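Local atomic coordinates of foldase protein PrsA (Streptococcus pneumoniae, PDB entry 5TVL), a protein that probably helps secreted proteins fold after they cross the membrane, acting as a peptidyl-prolyl cis-trans isomerase. Residues Q37-K42 / A256-K261; E59-Y64 / M77-R82; K90-A95 / T243-I248; E135-A140 / S193-A198. One frame throughout, in Å; residues are numbered along the deposited sequence.

Contact 1. Residues Q37-K42 / A256-K261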
loop_
_atom_site.group_PDB
_atom_site.type_symbol
_atom_site.label_atom_id
_atom_site.label_comp_id
_atom_site.label_asym_id
_atom_site.label_seq_id
_atom_site.Cartn_x
_atom_site.Cartn_y
_atom_site.Cartn_z
ATOM N N GLN A 37 11.111 -5.684 -21.776
ATOM C CA GLN A 37 10.810 -7.082 -22.111
ATOM C C GLN A 37 12.030 -7.849 -22.604
ATOM O O GLN A 37 12.283 -8.957 -22.135
ATOM C CB GLN A 37 9.701 -7.184 -23.163
ATOM C CG GLN A 37 9.562 -8.579 -23.768
ATOM C CD GLN A 37 8.234 -8.817 -24.442
ATOM O OE1 GLN A 37 7.659 -9.897 -24.315
ATOM N NE2 GLN A 37 7.743 -7.819 -25.169
ATOM N N LYS A 38 12.758 -7.268 -23.560
ATOM C CA LYS A 38 13.927 -7.932 -24.169
ATOM C C LYS A 38 15.074 -8.193 -23.184
ATOM O O LYS A 38 15.690 -9.263 -23.216
ATOM C CB LYS A 38 14.458 -7.140 -25.371
ATOM C CG LYS A 38 13.703 -7.393 -26.666
ATOM C CD LYS A 38 14.475 -6.859 -27.861
ATOM C CE LYS A 38 13.735 -7.112 -29.164
ATOM N NZ LYS A 38 13.757 -8.545 -29.571
ATOM N N VAL A 39 15.353 -7.217 -22.324
ATOM C CA VAL A 39 16.427 -7.340 -21.337
ATOM C C VAL A 39 16.069 -8.374 -20.261
ATOM O O VAL A 39 16.899 -9.218 -19.916
ATOM C CB VAL A 39 16.775 -5.970 -20.699
ATOM C CG1 VAL A 39 17.753 -6.126 -19.540
ATOM C CG2 VAL A 39 17.356 -5.030 -21.748
ATOM N N PHE A 40 14.844 -8.301 -19.741
ATOM C CA PHE A 40 14.395 -9.219 -18.684
ATOM C C PHE A 40 14.158 -10.644 -19.183
ATOM O O PHE A 40 14.238 -11.589 -18.393
ATOM C CB PHE A 40 13.164 -8.673 -17.940
ATOM C CG PHE A 40 13.514 -7.715 -16.831
ATOM C CD1 PHE A 40 13.849 -6.392 -17.112
ATOM C CD2 PHE A 40 13.541 -8.142 -15.505
ATOM C CE1 PHE A 40 14.185 -5.512 -16.091
ATOM C CE2 PHE A 40 13.880 -7.268 -14.482
ATOM C CZ PHE A 40 14.201 -5.953 -14.774
ATOM N N GLU A 41 13.891 -10.802 -20.479
ATOM C CA GLU A 41 13.831 -12.129 -21.100
ATOM C C GLU A 41 15.227 -12.750 -21.218
ATOM O O GLU A 41 15.410 -13.926 -20.911
ATOM C CB GLU A 41 13.174 -12.054 -22.480
ATOM C CG GLU A 41 12.807 -13.403 -23.083
ATOM C CD GLU A 41 11.803 -14.170 -22.240
ATOM O OE1 GLU A 41 10.828 -13.551 -21.753
ATOM O OE2 GLU A 41 11.991 -15.392 -22.064
ATOM N N LYS A 42 16.200 -11.957 -21.666
ATOM C CA LYS A 42 17.588 -12.416 -21.818
ATOM C C LYS A 42 18.171 -12.893 -20.485
ATOM O O LYS A 42 18.810 -13.941 -20.425
ATOM C CB LYS A 42 18.467 -11.299 -22.407
ATOM C CG LYS A 42 19.821 -11.750 -22.943
ATOM C CD LYS A 42 19.692 -12.454 -24.289
ATOM C CE LYS A 42 20.998 -13.111 -24.723
ATOM N NZ LYS A 42 22.048 -12.121 -25.086
ATOM N N ALA A 256 22.433 -3.876 -19.526
ATOM C CA ALA A 256 22.290 -4.194 -20.952
ATOM C C ALA A 256 23.087 -3.266 -21.881
ATOM O O ALA A 256 23.293 -3.610 -23.048
ATOM C CB ALA A 256 20.819 -4.182 -21.348
ATOM N N ASN A 257 23.512 -2.102 -21.376
ATOM C CA ASN A 257 24.237 -1.091 -22.158
ATOM C C ASN A 257 23.424 -0.704 -23.394
ATOM O O ASN A 257 23.767 -1.046 -24.530
ATOM C CB ASN A 257 25.654 -1.561 -22.524
ATOM C CG ASN A 257 26.499 -0.450 -23.138
ATOM O OD1 ASN A 257 26.587 0.650 -22.590
ATOM N ND2 ASN A 257 27.118 -0.728 -24.284
ATOM N N ILE A 258 22.328 0.002 -23.136
ATOM C CA ILE A 258 21.351 0.356 -24.158
ATOM C C ILE A 258 21.744 1.681 -24.812
ATOM O O ILE A 258 21.959 2.674 -24.116
ATOM C CB ILE A 258 19.930 0.455 -23.554
ATOM C CG1 ILE A 258 19.516 -0.894 -22.957
ATOM C CG2 ILE A 258 18.919 0.888 -24.613
ATOM C CD1 ILE A 258 18.371 -0.803 -21.977
ATOM N N LYS A 259 21.851 1.680 -26.142
ATOM C CA LYS A 259 22.076 2.903 -26.920
ATOM C C LYS A 259 20.781 3.293 -27.626
ATOM O O LYS A 259 20.323 2.586 -28.526
ATOM C CB LYS A 259 23.200 2.705 -27.943
ATOM C CG LYS A 259 24.567 2.492 -27.313
ATOM C CD LYS A 259 25.672 2.418 -28.354
ATOM C CE LYS A 259 27.023 2.175 -27.698
ATOM N NZ LYS A 259 28.144 2.200 -28.677
ATOM N N VAL A 260 20.192 4.410 -27.202
ATOM C CA VAL A 260 18.966 4.930 -27.809
ATOM C C VAL A 260 19.360 5.679 -29.086
ATOM O O VAL A 260 19.961 6.754 -29.019
ATOM C CB VAL A 260 18.190 5.861 -26.841
ATOM C CG1 VAL A 260 16.918 6.393 -27.498
ATOM C CG2 VAL A 260 17.857 5.132 -25.542
ATOM N N LYS A 261 19.019 5.103 -30.239
ATOM C CA LYS A 261 19.435 5.640 -31.539
ATOM C C LYS A 261 18.662 6.911 -31.892
ATOM O O LYS A 261 19.265 7.935 -32.223
ATOM C CB LYS A 261 19.246 4.599 -32.652
ATOM C CG LYS A 261 20.033 3.304 -32.476
ATOM C CD LYS A 261 21.510 3.473 -32.796
ATOM C CE LYS A 261 22.218 2.126 -32.822
ATOM N NZ LYS A 261 23.688 2.256 -33.013
#

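Contact 2. Residues E59-Y64 / M77-R82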
loop_
_atom_site.group_PDB
_atom_site.type_symbol
_atom_site.label_atom_id
_atom_site.label_comp_id
_atom_site.label_asym_id
_atom_site.label_seq_id
_atom_site.Cartn_x
_atom_site.Cartn_y
_atom_site.Cartn_z
ATOM N N GLU A 59 -7.008 -17.088 -15.639
ATOM C CA GLU A 59 -7.688 -16.404 -14.528
ATOM C C GLU A 59 -8.242 -15.055 -14.993
ATOM O O GLU A 59 -9.388 -14.707 -14.703
ATOM C CB GLU A 59 -6.720 -16.217 -13.341
ATOM C CG GLU A 59 -7.241 -15.413 -12.145
ATOM C CD GLU A 59 -8.475 -16.012 -11.485
ATOM O OE1 GLU A 59 -8.681 -17.243 -11.573
ATOM O OE2 GLU A 59 -9.242 -15.248 -10.861
ATOM N N GLU A 60 -7.417 -14.317 -15.731
ATOM C CA GLU A 60 -7.776 -12.994 -16.245
ATOM C C GLU A 60 -8.955 -13.065 -17.220
ATOM O O GLU A 60 -9.846 -12.222 -17.176
ATOM C CB GLU A 60 -6.560 -12.356 -16.918
ATOM C CG GLU A 60 -6.623 -10.853 -17.061
ATOM C CD GLU A 60 -5.333 -10.285 -17.621
ATOM O OE1 GLU A 60 -4.254 -10.576 -17.059
ATOM O OE2 GLU A 60 -5.382 -9.538 -18.620
ATOM N N LYS A 61 -8.967 -14.086 -18.075
ATOM C CA LYS A 61 -10.061 -14.290 -19.029
ATOM C C LYS A 61 -11.388 -14.611 -18.329
ATOM O O LYS A 61 -12.444 -14.170 -18.786
ATOM C CB LYS A 61 -9.703 -15.393 -20.032
ATOM C CG LYS A 61 -10.598 -15.446 -21.262
ATOM C CD LYS A 61 -10.171 -16.548 -22.227
ATOM C CE LYS A 61 -8.857 -16.225 -22.925
ATOM N NZ LYS A 61 -8.571 -17.155 -24.050
ATOM N N LYS A 62 -11.333 -15.370 -17.234
ATOM C CA LYS A 62 -12.528 -15.666 -16.428
ATOM C C LYS A 62 -13.076 -14.419 -15.738
ATOM O O LYS A 62 -14.290 -14.219 -15.696
ATOM C CB LYS A 62 -12.239 -16.735 -15.366
ATOM C CG LYS A 62 -12.082 -18.145 -15.913
ATOM C CD LYS A 62 -12.219 -19.194 -14.817
ATOM C CE LYS A 62 -13.677 -19.455 -14.464
ATOM N NZ LYS A 62 -13.828 -20.509 -13.424
ATOM N N GLN A 63 -12.179 -13.599 -15.192
ATOM C CA GLN A 63 -12.560 -12.354 -14.510
ATOM C C GLN A 63 -13.356 -11.402 -15.402
ATOM O O GLN A 63 -14.383 -10.876 -14.986
ATOM C CB GLN A 63 -11.323 -11.623 -13.982
ATOM C CG GLN A 63 -10.681 -12.281 -12.778
ATOM C CD GLN A 63 -9.478 -11.514 -12.257
ATOM O OE1 GLN A 63 -8.943 -10.623 -12.929
ATOM N NE2 GLN A 63 -9.046 -11.856 -11.051
ATOM N N TYR A 64 -12.871 -11.189 -16.620
ATOM C CA TYR A 64 -13.520 -10.285 -17.571
ATOM C C TYR A 64 -14.669 -10.949 -18.348
ATOM O O TYR A 64 -15.718 -10.330 -18.557
ATOM C CB TYR A 64 -12.476 -9.668 -18.509
ATOM C CG TYR A 64 -11.594 -8.661 -17.795
ATOM C CD1 TYR A 64 -12.089 -7.403 -17.441
ATOM C CD2 TYR A 64 -10.277 -8.965 -17.457
ATOM C CE1 TYR A 64 -11.293 -6.477 -16.784
ATOM C CE2 TYR A 64 -9.471 -8.044 -16.800
ATOM C CZ TYR A 64 -9.984 -6.802 -16.465
ATOM O OH TYR A 64 -9.193 -5.888 -15.810
ATOM N N MET A 77 -3.604 -3.720 -26.245
ATOM C CA MET A 77 -3.144 -5.104 -26.203
ATOM C C MET A 77 -4.012 -6.014 -27.055
ATOM O O MET A 77 -5.226 -5.860 -27.118
ATOM C CB MET A 77 -3.167 -5.632 -24.761
ATOM C CG MET A 77 -2.306 -4.860 -23.772
ATOM S SD MET A 77 -0.545 -4.910 -24.152
ATOM C CE MET A 77 0.018 -3.413 -23.342
ATOM N N THR A 78 -3.355 -6.924 -27.762
ATOM C CA THR A 78 -3.967 -8.178 -28.197
ATOM C C THR A 78 -3.659 -9.287 -27.180
ATOM O O THR A 78 -2.871 -9.096 -26.249
ATOM C CB THR A 78 -3.528 -8.579 -29.629
ATOM O OG1 THR A 78 -4.307 -9.701 -30.069
ATOM C CG2 THR A 78 -2.039 -8.938 -29.714
ATOM N N LEU A 79 -4.300 -10.437 -27.363
ATOM C CA LEU A 79 -4.141 -11.584 -26.461
ATOM C C LEU A 79 -2.685 -12.062 -26.374
ATOM O O LEU A 79 -2.204 -12.394 -25.292
ATOM C CB LEU A 79 -5.059 -12.735 -26.904
ATOM C CG LEU A 79 -5.218 -13.950 -25.980
ATOM C CD1 LEU A 79 -5.830 -13.551 -24.645
ATOM C CD2 LEU A 79 -6.065 -15.023 -26.653
ATOM N N GLU A 80 -2.002 -12.083 -27.517
ATOM C CA GLU A 80 -0.586 -12.469 -27.612
ATOM C C GLU A 80 0.335 -11.560 -26.792
ATOM O O GLU A 80 1.096 -12.036 -25.953
ATOM C CB GLU A 80 -0.147 -12.468 -29.087
ATOM C CG GLU A 80 1.250 -13.020 -29.357
ATOM C CD GLU A 80 1.591 -13.086 -30.841
ATOM O OE1 GLU A 80 0.715 -13.463 -31.653
ATOM O OE2 GLU A 80 2.747 -12.771 -31.201
ATOM N N THR A 81 0.257 -10.258 -27.041
ATOM C CA THR A 81 1.131 -9.278 -26.382
ATOM C C THR A 81 0.736 -8.973 -24.919
ATOM O O THR A 81 1.540 -8.411 -24.170
ATOM C CB THR A 81 1.244 -7.976 -27.212
ATOM O OG1 THR A 81 2.385 -7.226 -26.776
ATOM C CG2 THR A 81 0.008 -7.119 -27.091
ATOM N N ARG A 82 -0.493 -9.325 -24.528
ATOM C CA ARG A 82 -0.875 -9.336 -23.112
ATOM C C ARG A 82 -0.177 -10.488 -22.388
ATOM O O ARG A 82 0.377 -10.301 -21.307
ATOM C CB ARG A 82 -2.399 -9.451 -22.932
ATOM C CG ARG A 82 -2.880 -9.550 -21.481
ATOM C CD ARG A 82 -2.269 -8.479 -20.573
ATOM N NE ARG A 82 -2.653 -8.623 -19.167
ATOM C CZ ARG A 82 -1.963 -8.141 -18.128
ATOM N NH1 ARG A 82 -0.822 -7.463 -18.291
ATOM N NH2 ARG A 82 -2.422 -8.340 -16.894
#

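Contact 3. Residues K90-A95 / T243-I248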
loop_
_atom_site.group_PDB
_atom_site.type_symbol
_atom_site.label_atom_id
_atom_site.label_comp_id
_atom_site.label_asym_id
_atom_site.label_seq_id
_atom_site.Cartn_x
_atom_site.Cartn_y
_atom_site.Cartn_z
ATOM N N LYS A 90 6.134 -10.914 -14.488
ATOM C CA LYS A 90 6.626 -12.028 -13.684
ATOM C C LYS A 90 8.152 -12.087 -13.647
ATOM O O LYS A 90 8.722 -12.392 -12.608
ATOM C CB LYS A 90 6.042 -13.359 -14.165
ATOM C CG LYS A 90 4.583 -13.546 -13.782
ATOM C CD LYS A 90 4.106 -14.955 -14.079
ATOM C CE LYS A 90 2.589 -15.061 -14.018
ATOM N NZ LYS A 90 2.028 -14.747 -12.673
ATOM N N LEU A 91 8.807 -11.789 -14.769
ATOM C CA LEU A 91 10.278 -11.731 -14.817
ATOM C C LEU A 91 10.866 -10.555 -14.028
ATOM O O LEU A 91 11.981 -10.654 -13.521
ATOM C CB LEU A 91 10.781 -11.698 -16.272
ATOM C CG LEU A 91 10.530 -12.963 -17.107
ATOM C CD1 LEU A 91 10.899 -12.732 -18.567
ATOM C CD2 LEU A 91 11.277 -14.161 -16.544
ATOM N N VAL A 92 10.127 -9.451 -13.937
ATOM C CA VAL A 92 10.546 -8.296 -13.136
ATOM C C VAL A 92 10.447 -8.620 -11.638
ATOM O O VAL A 92 11.434 -8.485 -10.905
ATOM C CB VAL A 92 9.734 -7.023 -13.498
ATOM C CG1 VAL A 92 9.973 -5.893 -12.499
ATOM C CG2 VAL A 92 10.085 -6.560 -14.910
ATOM N N GLU A 93 9.269 -9.051 -11.189
ATOM C CA GLU A 93 9.065 -9.360 -9.769
ATOM C C GLU A 93 9.946 -10.526 -9.296
ATOM O O GLU A 93 10.356 -10.559 -8.139
ATOM C CB GLU A 93 7.581 -9.614 -9.463
ATOM C CG GLU A 93 7.025 -10.944 -9.956
ATOM C CD GLU A 93 5.507 -11.013 -9.905
ATOM O OE1 GLU A 93 4.840 -10.049 -10.342
ATOM O OE2 GLU A 93 4.976 -12.045 -9.441
ATOM N N LEU A 94 10.238 -11.462 -10.198
ATOM C CA LEU A 94 11.235 -12.517 -9.960
ATOM C C LEU A 94 12.619 -11.919 -9.690
ATOM O O LEU A 94 13.274 -12.291 -8.718
ATOM C CB LEU A 94 11.276 -13.482 -11.155
ATOM C CG LEU A 94 12.161 -14.738 -11.176
ATOM C CD1 LEU A 94 11.576 -15.759 -12.150
ATOM C CD2 LEU A 94 13.612 -14.437 -11.541
ATOM N N ALA A 95 13.048 -10.991 -10.542
ATOM C CA ALA A 95 14.325 -10.287 -10.363
ATOM C C ALA A 95 14.373 -9.434 -9.085
ATOM O O ALA A 95 15.410 -9.367 -8.422
ATOM C CB ALA A 95 14.625 -9.420 -11.576
ATOM N N THR A 243 9.397 2.435 -6.064
ATOM C CA THR A 243 10.736 3.018 -6.173
ATOM C C THR A 243 11.808 1.935 -6.289
ATOM O O THR A 243 12.753 2.077 -7.069
ATOM C CB THR A 243 11.056 3.911 -4.955
ATOM O OG1 THR A 243 10.008 4.870 -4.774
ATOM C CG2 THR A 243 12.380 4.647 -5.148
ATOM N N PHE A 244 11.649 0.864 -5.509
ATOM C CA PHE A 244 12.580 -0.266 -5.522
ATOM C C PHE A 244 12.545 -1.018 -6.853
ATOM O O PHE A 244 13.591 -1.283 -7.439
ATOM C CB PHE A 244 12.286 -1.228 -4.363
ATOM C CG PHE A 244 13.365 -2.251 -4.141
ATOM C CD1 PHE A 244 14.633 -1.855 -3.718
ATOM C CD2 PHE A 244 13.125 -3.606 -4.355
ATOM C CE1 PHE A 244 15.639 -2.787 -3.515
ATOM C CE2 PHE A 244 14.130 -4.542 -4.153
ATOM C CZ PHE A 244 15.386 -4.132 -3.732
ATOM N N VAL A 245 11.340 -1.332 -7.329
ATOM C CA VAL A 245 11.150 -2.068 -8.592
ATOM C C VAL A 245 11.758 -1.281 -9.757
ATOM O O VAL A 245 12.469 -1.851 -10.588
ATOM C CB VAL A 245 9.646 -2.368 -8.866
ATOM C CG1 VAL A 245 9.430 -2.954 -10.259
ATOM C CG2 VAL A 245 9.082 -3.321 -7.817
ATOM N N GLN A 246 11.477 0.022 -9.792
ATOM C CA GLN A 246 12.035 0.936 -10.798
ATOM C C GLN A 246 13.561 0.974 -10.780
ATOM O O GLN A 246 14.186 1.040 -11.841
ATOM C CB GLN A 246 11.491 2.360 -10.604
ATOM C CG GLN A 246 10.019 2.526 -10.964
ATOM C CD GLN A 246 9.773 2.589 -12.459
ATOM O OE1 GLN A 246 10.375 3.402 -13.160
ATOM N NE2 GLN A 246 8.874 1.740 -12.956
ATOM N N SER A 247 14.154 0.939 -9.584
ATOM C CA SER A 247 15.618 0.933 -9.448
ATOM C C SER A 247 16.230 -0.359 -10.008
ATOM O O SER A 247 17.264 -0.307 -10.671
ATOM C CB SER A 247 16.057 1.167 -7.992
ATOM O OG SER A 247 15.876 0.011 -7.188
ATOM N N ILE A 248 15.576 -1.498 -9.758
ATOM C CA ILE A 248 16.017 -2.794 -10.300
ATOM C C ILE A 248 15.913 -2.792 -11.829
ATOM O O ILE A 248 16.847 -3.211 -12.513
ATOM C CB ILE A 248 15.216 -3.993 -9.713
ATOM C CG1 ILE A 248 15.377 -4.085 -8.184
ATOM C CG2 ILE A 248 15.641 -5.309 -10.357
ATOM C CD1 ILE A 248 16.805 -4.164 -7.676
#

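Contact 4. Residues E135-A140 / S193-A198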
loop_
_atom_site.group_PDB
_atom_site.type_symbol
_atom_site.label_atom_id
_atom_site.label_comp_id
_atom_site.label_asym_id
_atom_site.label_seq_id
_atom_site.Cartn_x
_atom_site.Cartn_y
_atom_site.Cartn_z
ATOM N N GLU A 135 -25.049 -3.704 21.669
ATOM C CA GLU A 135 -25.967 -4.708 22.222
ATOM C C GLU A 135 -25.270 -6.051 22.454
ATOM O O GLU A 135 -25.363 -6.622 23.542
ATOM C CB GLU A 135 -27.171 -4.897 21.285
ATOM C CG GLU A 135 -28.319 -5.724 21.855
ATOM C CD GLU A 135 -29.557 -5.729 20.966
ATOM O OE1 GLU A 135 -29.443 -5.440 19.752
ATOM O OE2 GLU A 135 -30.655 -6.033 21.486
ATOM N N VAL A 136 -24.575 -6.538 21.427
ATOM C CA VAL A 136 -23.848 -7.821 21.487
ATOM C C VAL A 136 -22.614 -7.764 22.416
ATOM O O VAL A 136 -22.247 -8.781 23.015
ATOM C CB VAL A 136 -23.455 -8.309 20.062
ATOM C CG1 VAL A 136 -22.551 -9.540 20.105
ATOM C CG2 VAL A 136 -24.706 -8.612 19.245
ATOM N N LEU A 137 -21.988 -6.589 22.538
ATOM C CA LEU A 137 -20.828 -6.406 23.426
ATOM C C LEU A 137 -21.156 -6.686 24.898
ATOM O O LEU A 137 -20.422 -7.419 25.568
ATOM C CB LEU A 137 -20.252 -4.988 23.290
ATOM C CG LEU A 137 -19.094 -4.596 24.221
ATOM C CD1 LEU A 137 -17.940 -5.584 24.130
ATOM C CD2 LEU A 137 -18.606 -3.190 23.911
ATOM N N GLU A 138 -22.251 -6.103 25.386
ATOM C CA GLU A 138 -22.686 -6.290 26.776
ATOM C C GLU A 138 -23.125 -7.732 27.062
ATOM O O GLU A 138 -22.935 -8.226 28.175
ATOM C CB GLU A 138 -23.811 -5.311 27.134
ATOM C CG GLU A 138 -24.110 -5.236 28.629
ATOM C CD GLU A 138 -24.954 -4.032 29.014
ATOM O OE1 GLU A 138 -24.588 -2.896 28.640
ATOM O OE2 GLU A 138 -25.977 -4.217 29.706
ATOM N N LYS A 139 -23.714 -8.389 26.063
ATOM C CA LYS A 139 -24.013 -9.824 26.137
ATOM C C LYS A 139 -22.738 -10.679 26.150
ATOM O O LYS A 139 -22.684 -11.705 26.833
ATOM C CB LYS A 139 -24.922 -10.253 24.976
ATOM C CG LYS A 139 -26.325 -9.666 25.045
ATOM C CD LYS A 139 -27.203 -10.168 23.910
ATOM C CE LYS A 139 -28.601 -9.576 23.990
ATOM N NZ LYS A 139 -29.458 -10.013 22.855
ATOM N N ALA A 140 -21.718 -10.245 25.408
ATOM C CA ALA A 140 -20.416 -10.928 25.358
ATOM C C ALA A 140 -19.421 -10.532 26.470
ATOM O O ALA A 140 -18.233 -10.835 26.352
ATOM C CB ALA A 140 -19.778 -10.711 23.988
ATOM N N SER A 193 -12.746 -7.643 23.976
ATOM C CA SER A 193 -12.546 -6.235 23.629
ATOM C C SER A 193 -13.875 -5.484 23.622
ATOM O O SER A 193 -14.947 -6.096 23.568
ATOM C CB SER A 193 -11.876 -6.103 22.250
ATOM O OG SER A 193 -12.772 -6.411 21.188
ATOM N N ASP A 194 -13.786 -4.156 23.671
ATOM C CA ASP A 194 -14.922 -3.277 23.372
ATOM C C ASP A 194 -15.089 -3.199 21.847
ATOM O O ASP A 194 -14.370 -3.886 21.111
ATOM C CB ASP A 194 -14.695 -1.892 23.983
ATOM C CG ASP A 194 -14.628 -1.931 25.501
ATOM O OD1 ASP A 194 -15.602 -2.405 26.127
ATOM O OD2 ASP A 194 -13.606 -1.483 26.068
ATOM N N VAL A 195 -16.028 -2.380 21.369
ATOM C CA VAL A 195 -16.276 -2.263 19.923
ATOM C C VAL A 195 -15.074 -1.610 19.226
ATOM O O VAL A 195 -14.625 -0.531 19.625
ATOM C CB VAL A 195 -17.578 -1.482 19.586
ATOM C CG1 VAL A 195 -17.768 -1.376 18.072
ATOM C CG2 VAL A 195 -18.792 -2.153 20.225
ATOM N N ILE A 196 -14.558 -2.302 18.209
ATOM C CA ILE A 196 -13.512 -1.795 17.324
ATOM C C ILE A 196 -14.224 -1.345 16.059
ATOM O O ILE A 196 -15.185 -1.987 15.638
ATOM C CB ILE A 196 -12.482 -2.895 16.983
ATOM C CG1 ILE A 196 -11.820 -3.429 18.260
ATOM C CG2 ILE A 196 -11.419 -2.378 16.015
ATOM C CD1 ILE A 196 -11.428 -4.886 18.179
ATOM N N THR A 197 -13.750 -0.257 15.457
ATOM C CA THR A 197 -14.417 0.358 14.308
ATOM C C THR A 197 -13.465 0.512 13.121
ATOM O O THR A 197 -12.433 1.178 13.230
ATOM C CB THR A 197 -14.991 1.738 14.685
ATOM O OG1 THR A 197 -15.755 1.621 15.891
ATOM C CG2 THR A 197 -15.887 2.289 13.576
ATOM N N ALA A 198 -13.809 -0.135 12.006
ATOM C CA ALA A 198 -13.225 0.165 10.701
ATOM C C ALA A 198 -14.107 1.243 10.082
ATOM O O ALA A 198 -15.232 0.965 9.673
ATOM C CB ALA A 198 -13.188 -1.078 9.826
#

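Contact 1. Residues Q37-K42 / A256-K261
Val39, which touches Ala256 and Ile258, sits in a regular helical turn where the bond from Glu41 N to Gln37 O measures 3.0 Å. The contact joins helix 25-44 to the segment that leads from helix 242-255 into the short strand 259-260, within the helical part of PrsA, and it is wholly apolar. Asn257 marks the exit: it is the first residue beyond the helix to leave helical geometry and takes a positive phi (55°). The CA atoms of Val39 and Ala256 are 6.7 Å apart, close enough for the Val39 methyls to reach the CB of Ala256. Around them Val39 also leans on Glu252, while Ile258 packs on Leu253 of the same chain and on Ile5 of a second subunit. Lys259 and Val260 pair in an antiparallel ladder with a strand of that subunit, so this segment also serves the interface between chains. The nearer branch of Val39 is CG2, set beside the backbone N and anti to the carbonyl carbon. CG2 lies 3.6 Å from Ala256 CB and 4.4 Å from Ile258 CD1, and the second methyl, CG1, stays 4.1 Å from Ala256 CB.

Contact 2. Residues E59-Y64 / M77-R82
Glu60 and Arg82 are joined by a two-pronged salt bridge. The guanidinium presents its NE side, giving one nitrogen to each carboxylate oxygen. Arg82 NE reaches Glu60 OE2 at 2.9 Å in a fairly straight bond (162°), received on the syn lone pair, with the oxygen near the guanidinium plane. Arg82 NH2 meets Glu60 OE1, also at 2.9 Å, but bends more (146°) and comes from above the carboxylate plane. The planes of the two flat groups are 46° apart, which fits this raised approach of NH2. Glu60 reaches across with an extended chain, whereas the arginine chain bends at chi2, which turns its NE edge to the acid. Further hydrogen bonds hold both ends: Glu60 OE2 also bonds Tyr68 OH and a glycerol probably left from crystallisation, and Arg82 NH1 bonds Gln85 OE1. The bonds from Tyr68 and Gln85 probably limit rotation of the pair, and the paired guanidinium would favour an ionised Glu60.

The remaining touch is loose van der Waals contact. Lys61 bends at chi3 and brings NZ to 4.2 Å from Leu79 CD2, the two side chains crossing at about a right angle.

Together these contacts bridge the end of helix 50-64 and the first turn of helix 79-102. Helix 68-74 of the intervening chain packs alongside, Tyr68 against both Leu79 and Arg82, Leu72 against Arg82.

Contact 3. Residues K90-A95 / T243-I248
Val92 and Val245 meet through one methyl each, CG1 against CG1 at 3.7 Å, their side chains crossing at about a right angle. In both valines the touching branch points away from the backbone N (chi1 169° in Val92, 172° in Val245); the two share a rotamer, and it is the corresponding methyls that meet, while each CG2 is turned beside its own N. One turn further along both helices, Ala95 and Ile248 face each other directly, with CB of Ala95 4.4 Å from CG2 of Ile248. The small alanine is consistent with the short distance of 7.7 Å between the CA atoms of this pair.

The contact is a helix-helix interface between helix 79-102 and helix 242-255. The two segments come from distant parts of the chain, about 150 residues apart, and their pairing is consistent with the PrsA design in which N- and C-terminal helices together build one chaperone module. Phe40 of helix 25-44 also packs on Val92 and Ala95. Val96 extends the interface, touching Phe244, Val245 and Ile248.

On the second helix, Ile248 also lies over the ring of Phe244, its CG1 standing 4.2 Å above the ring plane and offset toward the rim; Lys238 makes a cation-pi contact with that ring. The carbonyl O of Phe244 accepts two bonds, the helical one from Ile248 N at 3.1 Å and another from the hydroxyl of Ser247, whose OG lies 2.6 Å from it.

Contact 4. Residues E135-A140 / S193-A198
Helix 130-139 and the chain entering strand 196-198 approach most closely at Leu137 and Asp194, whose CA atoms lie 6.7 Å apart. On the helix side Leu137 alone makes the contact, its side chain pointing at the incoming chain. Its two methyls lie side by side along the backbone: CD1 by the carbonyl O of Ser193, CD2 3.7 Å from both Asp194 CA and Val195 N. CD2 further touches Val195 CG2 at 3.8 Å. A chi1 of 176° swings CG opposite the backbone N and carries the leucine fork onto this segment. The CB of Asp194 leads away from the helix, yet its OD1 still lies 3.8 Å from Leu137 CD2. Asp194 N is hydrogen-bonded to OD1 of Asn67 of a third subunit. Ser193 OG donates to the carbonyl O of Asp194 (3.0 Å) and is also bonded to Val211 N.

The fold is that of the parvulin-type isomerase domain, in which helices pack on a four-stranded antiparallel sheet. Strand 196-198 is an outer strand within this chain, paired with 207-216. Val136 reaches Ile210 of that neighbouring strand, Ala140 rests on helix 147-154, and Ile196 packs against helix 178-186.

In the fold
From the N terminus, helix 25-44 opens contact 1, whose partner lies more than two hundred residues on, so the other three contacts fall within its loop. Contact 2 closes first, a local link between helices 50-64 and 79-102. Further along that second helix contact 3 opens. The chain then passes through the isomerase domain, where contact 4 opens and closes within the span of contact 3, tying a helix to the edge of the sheet. The return through helix 242-255 closes contact 3 and, just afterwards, contact 1. Contacts 1 and 3 touch directly, Glu41 and Phe40 lying against helix 79-102, whereas contact 4 stands with its centre about 58 Å from that of contact 1.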